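Local coordinates for protein putative PLP-dependent aminotransferase (Bacillus cereus ATCC 10987, PDB 3JU7) that is a putative aminotransferase of the DegT/DnrJ/EryC1 family, probably using pyridoxal phosphate to transfer amino groups, at residues E101-W112 with Y332-I343. Numbering follows the deposited sequence.
Sequences EPYFIDISIDDW and YKSTDLTRTNKI
Asp-106 reaches the first turn of helix 338-346 and spends both carboxylate oxygens there. Asp-106 OD1 accepts from Thr-340 N through its syn lone pair and from Thr-340 OG1 at 2.6 Å, the latter nearly head-on to the C-O bond. OD2 takes Arg-339 N on its own syn side, while Arg-339 NE, 3.0 Å from Asp-106 OD2, forms a salt bridge from about 60° above the carboxylate plane. A short acid suits this place, since its negative charge meets backbone N-H groups and the positive end of the helix dipole, which probably favours the ionised form. A bend at chi3 (-75°) turns the Arg-339 guanidinium so that Ile-107 O lies over one face, and NH2 goes on to a salt bridge with Asp-115. Strand 101-105 edges a three-stranded parallel sheet, and residues 333-335 join it by a single beta bridge, Phe-104 to Ser-334. Phe-104 N donates to Lys-333 O (2.9 Å) and Thr-335 N to Phe-104 O (2.8 Å). Beside this bridge, Pro-102 CD sits 3.5 Å from the centroid of the Tyr-332 ring, almost over its centre, a CH-pi contact for which the rigid proline ring is well shaped. Tyr-103 turns its ring away from its own amide nitrogen (chi1 -160°), bringing one face against Lys-333 CB; its OH is hydrogen-bonded to Lys-122 NZ. Thr-335 suits both surroundings: OG1 accepts from Asp-106 N, and CG2 packs 3.5 Å from Ile-105 CD1. Farther along, branched Ile-343 meets Ile-107, Ile-109 and Trp-112, its CD1 lying 3.6 Å from Trp-112 NE1.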
loop_
_atom_site.group_PDB
_atom_site.type_symbol
_atom_site.label_atom_id
_atom_site.label_comp_id
_atom_site.label_asym_id
_atom_site.label_seq_id
_atom_site.Cartn_x
_atom_site.Cartn_y
_atom_site.Cartn_z
ATOM N N GLU A 101 20.241 -5.513 2.817
ATOM C CA GLU A 101 20.240 -6.666 3.682
ATOM C C GLU A 101 20.072 -6.152 5.101
ATOM O O GLU A 101 20.773 -5.236 5.518
ATOM C CB GLU A 101 21.566 -7.418 3.597
ATOM C CG GLU A 101 21.758 -8.155 2.335
ATOM C CD GLU A 101 22.957 -9.099 2.396
ATOM O OE1 GLU A 101 23.440 -9.451 3.499
ATOM O OE2 GLU A 101 23.407 -9.489 1.323
ATOM N N PRO A 102 19.150 -6.735 5.857
ATOM C CA PRO A 102 19.203 -6.396 7.266
ATOM C C PRO A 102 20.530 -6.886 7.857
ATOM O O PRO A 102 21.119 -7.874 7.374
ATOM C CB PRO A 102 18.012 -7.162 7.860
ATOM C CG PRO A 102 17.081 -7.404 6.654
ATOM C CD PRO A 102 18.013 -7.600 5.513
ATOM N N TYR A 103 21.015 -6.137 8.842
ATOM C CA TYR A 103 22.163 -6.509 9.674
ATOM C C TYR A 103 21.725 -6.319 11.131
ATOM O O TYR A 103 21.560 -5.173 11.609
ATOM C CB TYR A 103 23.358 -5.631 9.367
ATOM C CG TYR A 103 24.711 -6.204 9.809
ATOM C CD1 TYR A 103 24.974 -6.537 11.141
ATOM C CD2 TYR A 103 25.719 -6.411 8.875
ATOM C CE1 TYR A 103 26.210 -7.029 11.523
ATOM C CE2 TYR A 103 26.950 -6.918 9.253
ATOM C CZ TYR A 103 27.185 -7.221 10.566
ATOM O OH TYR A 103 28.421 -7.730 10.884
ATOM N N PHE A 104 21.512 -7.434 11.836
ATOM C CA PHE A 104 20.862 -7.347 13.136
ATOM C C PHE A 104 21.834 -7.004 14.280
ATOM O O PHE A 104 22.947 -7.560 14.366
ATOM C CB PHE A 104 20.116 -8.638 13.452
ATOM C CG PHE A 104 19.015 -8.973 12.496
ATOM C CD1 PHE A 104 17.889 -8.161 12.389
ATOM C CD2 PHE A 104 19.074 -10.115 11.725
ATOM C CE1 PHE A 104 16.860 -8.488 11.529
ATOM C CE2 PHE A 104 18.045 -10.439 10.858
ATOM C CZ PHE A 104 16.945 -9.619 10.755
ATOM N N ILE A 105 21.365 -6.111 15.166
ATOM C CA ILE A 105 22.122 -5.571 16.287
ATOM C C ILE A 105 21.378 -5.967 17.584
ATOM O O ILE A 105 20.143 -5.752 17.713
ATOM C CB ILE A 105 22.194 -4.005 16.176
ATOM C CG1 ILE A 105 22.694 -3.567 14.787
ATOM C CG2 ILE A 105 23.014 -3.321 17.352
ATOM C CD1 ILE A 105 24.041 -4.110 14.356
ATOM N N ASP A 106 22.132 -6.474 18.566
ATOM C CA ASP A 106 21.562 -6.839 19.863
ATOM C C ASP A 106 20.880 -5.673 20.605
ATOM O O ASP A 106 21.172 -4.492 20.351
ATOM C CB ASP A 106 22.646 -7.386 20.759
ATOM C CG ASP A 106 22.139 -8.467 21.682
ATOM O OD1 ASP A 106 20.992 -8.968 21.474
ATOM O OD2 ASP A 106 22.923 -8.838 22.579
ATOM N N ILE A 107 19.999 -6.018 21.540
ATOM C CA ILE A 107 19.260 -5.011 22.331
ATOM C C ILE A 107 19.770 -4.969 23.793
ATOM O O ILE A 107 20.393 -5.910 24.263
ATOM C CB ILE A 107 17.724 -5.307 22.323
ATOM C CG1 ILE A 107 17.405 -6.759 22.775
ATOM C CG2 ILE A 107 17.127 -5.111 20.922
ATOM C CD1 ILE A 107 15.931 -6.961 23.178
ATOM N N SER A 108 19.504 -3.868 24.493
ATOM C CA SER A 108 19.680 -3.820 25.924
ATOM C C SER A 108 18.657 -4.718 26.614
ATOM O O SER A 108 17.510 -4.804 26.203
ATOM C CB SER A 108 19.578 -2.391 26.433
ATOM O OG SER A 108 20.696 -1.649 25.953
ATOM N N ILE A 109 19.096 -5.393 27.667
ATOM C CA ILE A 109 18.266 -6.345 28.389
ATOM C C ILE A 109 17.122 -5.673 29.146
ATOM O O ILE A 109 16.131 -6.328 29.432
ATOM C CB ILE A 109 19.110 -7.198 29.366
ATOM C CG1 ILE A 109 18.456 -8.569 29.573
ATOM C CG2 ILE A 109 19.378 -6.420 30.694
ATOM C CD1 ILE A 109 18.685 -9.593 28.406
ATOM N N ASP A 110 17.215 -4.366 29.396
ATOM C CA ASP A 110 16.186 -3.664 30.173
ATOM C C ASP A 110 15.196 -2.804 29.403
ATOM O O ASP A 110 13.991 -2.884 29.657
ATOM C CB ASP A 110 16.829 -2.829 31.288
ATOM C CG ASP A 110 17.919 -1.887 30.790
ATOM O OD1 ASP A 110 18.189 -1.792 29.561
ATOM O OD2 ASP A 110 18.510 -1.249 31.662
ATOM N N ASP A 111 15.679 -1.974 28.474
ATOM C CA ASP A 111 14.778 -1.097 27.705
ATOM C C ASP A 111 14.363 -1.698 26.365
ATOM O O ASP A 111 13.446 -1.202 25.735
ATOM C CB ASP A 111 15.319 0.345 27.560
ATOM C CG ASP A 111 16.652 0.447 26.816
ATOM O OD1 ASP A 111 16.948 -0.366 25.912
ATOM O OD2 ASP A 111 17.418 1.386 27.150
ATOM N N TRP A 112 15.060 -2.766 25.971
ATOM C CA TRP A 112 14.803 -3.565 24.768
ATOM C C TRP A 112 14.926 -2.799 23.473
ATOM O O TRP A 112 14.362 -3.189 22.459
ATOM C CB TRP A 112 13.456 -4.268 24.847
ATOM C CG TRP A 112 13.215 -4.906 26.170
ATOM C CD1 TRP A 112 14.157 -5.415 27.014
ATOM C CD2 TRP A 112 11.949 -5.122 26.797
ATOM N NE1 TRP A 112 13.557 -5.921 28.140
ATOM C CE2 TRP A 112 12.200 -5.754 28.032
ATOM C CE3 TRP A 112 10.626 -4.828 26.443
ATOM C CZ2 TRP A 112 11.169 -6.102 28.922
ATOM C CZ3 TRP A 112 9.613 -5.174 27.310
ATOM C CH2 TRP A 112 9.894 -5.805 28.546
ATOM N N TYR A 332 20.760 -13.603 7.495
ATOM C CA TYR A 332 21.323 -12.271 7.449
ATOM C C TYR A 332 22.348 -12.109 8.560
ATOM O O TYR A 332 22.226 -12.717 9.628
ATOM C CB TYR A 332 20.247 -11.207 7.572
ATOM C CG TYR A 332 19.409 -11.124 6.323
ATOM C CD1 TYR A 332 19.971 -10.702 5.122
ATOM C CD2 TYR A 332 18.062 -11.464 6.331
ATOM C CE1 TYR A 332 19.226 -10.630 3.984
ATOM C CE2 TYR A 332 17.307 -11.389 5.172
ATOM C CZ TYR A 332 17.899 -10.973 4.008
ATOM O OH TYR A 332 17.190 -10.901 2.827
ATOM N N LYS A 333 23.341 -11.263 8.308
ATOM C CA LYS A 333 24.392 -10.994 9.283
ATOM C C LYS A 333 23.835 -10.344 10.561
ATOM O O LYS A 333 22.768 -9.726 10.555
ATOM C CB LYS A 333 25.452 -10.076 8.674
ATOM C CG LYS A 333 26.199 -10.703 7.512
ATOM C CD LYS A 333 27.286 -9.793 7.044
ATOM C CE LYS A 333 27.986 -10.323 5.808
ATOM N NZ LYS A 333 28.679 -11.626 6.093
ATOM N N SER A 334 24.574 -10.520 11.654
ATOM C CA SER A 334 24.237 -9.904 12.922
ATOM C C SER A 334 25.468 -9.807 13.784
ATOM O O SER A 334 26.464 -10.459 13.532
ATOM C CB SER A 334 23.186 -10.724 13.665
ATOM O OG SER A 334 23.727 -11.982 14.058
ATOM N N THR A 335 25.393 -8.958 14.793
ATOM C CA THR A 335 26.327 -8.961 15.895
ATOM C C THR A 335 25.914 -10.189 16.693
ATOM O O THR A 335 24.932 -10.843 16.345
ATOM C CB THR A 335 26.077 -7.760 16.775
ATOM O OG1 THR A 335 24.755 -7.888 17.351
ATOM C CG2 THR A 335 26.158 -6.460 15.927
ATOM N N ASP A 336 26.648 -10.507 17.746
ATOM C CA ASP A 336 26.170 -11.442 18.754
ATOM C C ASP A 336 24.804 -10.964 19.249
ATOM O O ASP A 336 24.598 -9.762 19.470
ATOM C CB ASP A 336 27.136 -11.490 19.931
ATOM C CG ASP A 336 26.708 -12.498 20.989
ATOM O OD1 ASP A 336 25.905 -12.143 21.888
ATOM O OD2 ASP A 336 27.215 -13.651 20.935
ATOM N N LEU A 337 23.878 -11.907 19.429
ATOM C CA LEU A 337 22.486 -11.601 19.782
ATOM C C LEU A 337 22.060 -12.262 21.105
ATOM O O LEU A 337 20.885 -12.574 21.337
ATOM C CB LEU A 337 21.560 -11.973 18.601
ATOM C CG LEU A 337 21.708 -11.095 17.344
ATOM C CD1 LEU A 337 20.809 -11.525 16.210
ATOM C CD2 LEU A 337 21.423 -9.617 17.704
ATOM N N THR A 338 23.008 -12.415 22.016
ATOM C CA THR A 338 22.721 -13.097 23.293
ATOM C C THR A 338 21.566 -12.479 24.097
ATOM O O THR A 338 20.746 -13.195 24.659
ATOM C CB THR A 338 23.971 -13.182 24.184
ATOM O OG1 THR A 338 24.965 -13.988 23.532
ATOM C CG2 THR A 338 23.613 -13.774 25.543
ATOM N N ARG A 339 21.491 -11.160 24.157
ATOM C CA ARG A 339 20.394 -10.529 24.898
ATOM C C ARG A 339 19.041 -10.687 24.199
ATOM O O ARG A 339 18.010 -10.951 24.865
ATOM C CB ARG A 339 20.709 -9.066 25.179
ATOM C CG ARG A 339 21.871 -8.935 26.115
ATOM C CD ARG A 339 22.379 -7.522 26.226
ATOM N NE ARG A 339 23.145 -7.076 25.058
ATOM C CZ ARG A 339 23.647 -5.846 24.929
ATOM N NH1 ARG A 339 23.455 -4.940 25.872
ATOM N NH2 ARG A 339 24.321 -5.510 23.859
ATOM N N THR A 340 19.038 -10.535 22.866
ATOM C CA THR A 340 17.807 -10.702 22.071
ATOM C C THR A 340 17.269 -12.109 22.309
ATOM O O THR A 340 16.089 -12.305 22.539
ATOM C CB THR A 340 18.057 -10.450 20.536
ATOM O OG1 THR A 340 18.700 -9.171 20.347
ATOM C CG2 THR A 340 16.748 -10.426 19.741
ATOM N N ASN A 341 18.153 -13.091 22.305
ATOM C CA ASN A 341 17.732 -14.469 22.545
ATOM C C ASN A 341 17.108 -14.644 23.911
ATOM O O ASN A 341 16.073 -15.303 24.074
ATOM C CB ASN A 341 18.906 -15.452 22.381
ATOM C CG ASN A 341 19.340 -15.571 20.932
ATOM O OD1 ASN A 341 18.607 -15.155 20.023
ATOM N ND2 ASN A 341 20.521 -16.142 20.701
ATOM N N LYS A 342 17.746 -14.055 24.898
ATOM C CA LYS A 342 17.256 -14.160 26.247
ATOM C C LYS A 342 15.869 -13.505 26.365
ATOM O O LYS A 342 14.937 -14.122 26.881
ATOM C CB LYS A 342 18.274 -13.548 27.232
ATOM C CG LYS A 342 17.798 -13.458 28.663
ATOM C CD LYS A 342 17.481 -14.811 29.260
ATOM C CE LYS A 342 18.720 -15.556 29.633
ATOM N NZ LYS A 342 19.336 -14.866 30.821
ATOM N N ILE A 343 15.730 -12.272 25.884
ATOM C CA ILE A 343 14.442 -11.569 25.976
ATOM C C ILE A 343 13.351 -12.318 25.188
ATOM O O ILE A 343 12.185 -12.274 25.534
ATOM C CB ILE A 343 14.571 -10.105 25.474
ATOM C CG1 ILE A 343 15.453 -9.301 26.439
ATOM C CG2 ILE A 343 13.177 -9.410 25.305
ATOM C CD1 ILE A 343 14.941 -9.269 27.910
HETATM O O HOH W 1 22.938 -9.380 6.232
HETATM O O HOH W 2 18.097 -7.433 18.330
HETATM O O HOH W 3 25.238 -9.927 23.199
HETATM O O HOH W 4 26.079 -7.382 22.902
HETATM O O HOH W 5 21.917 -4.775 28.294
#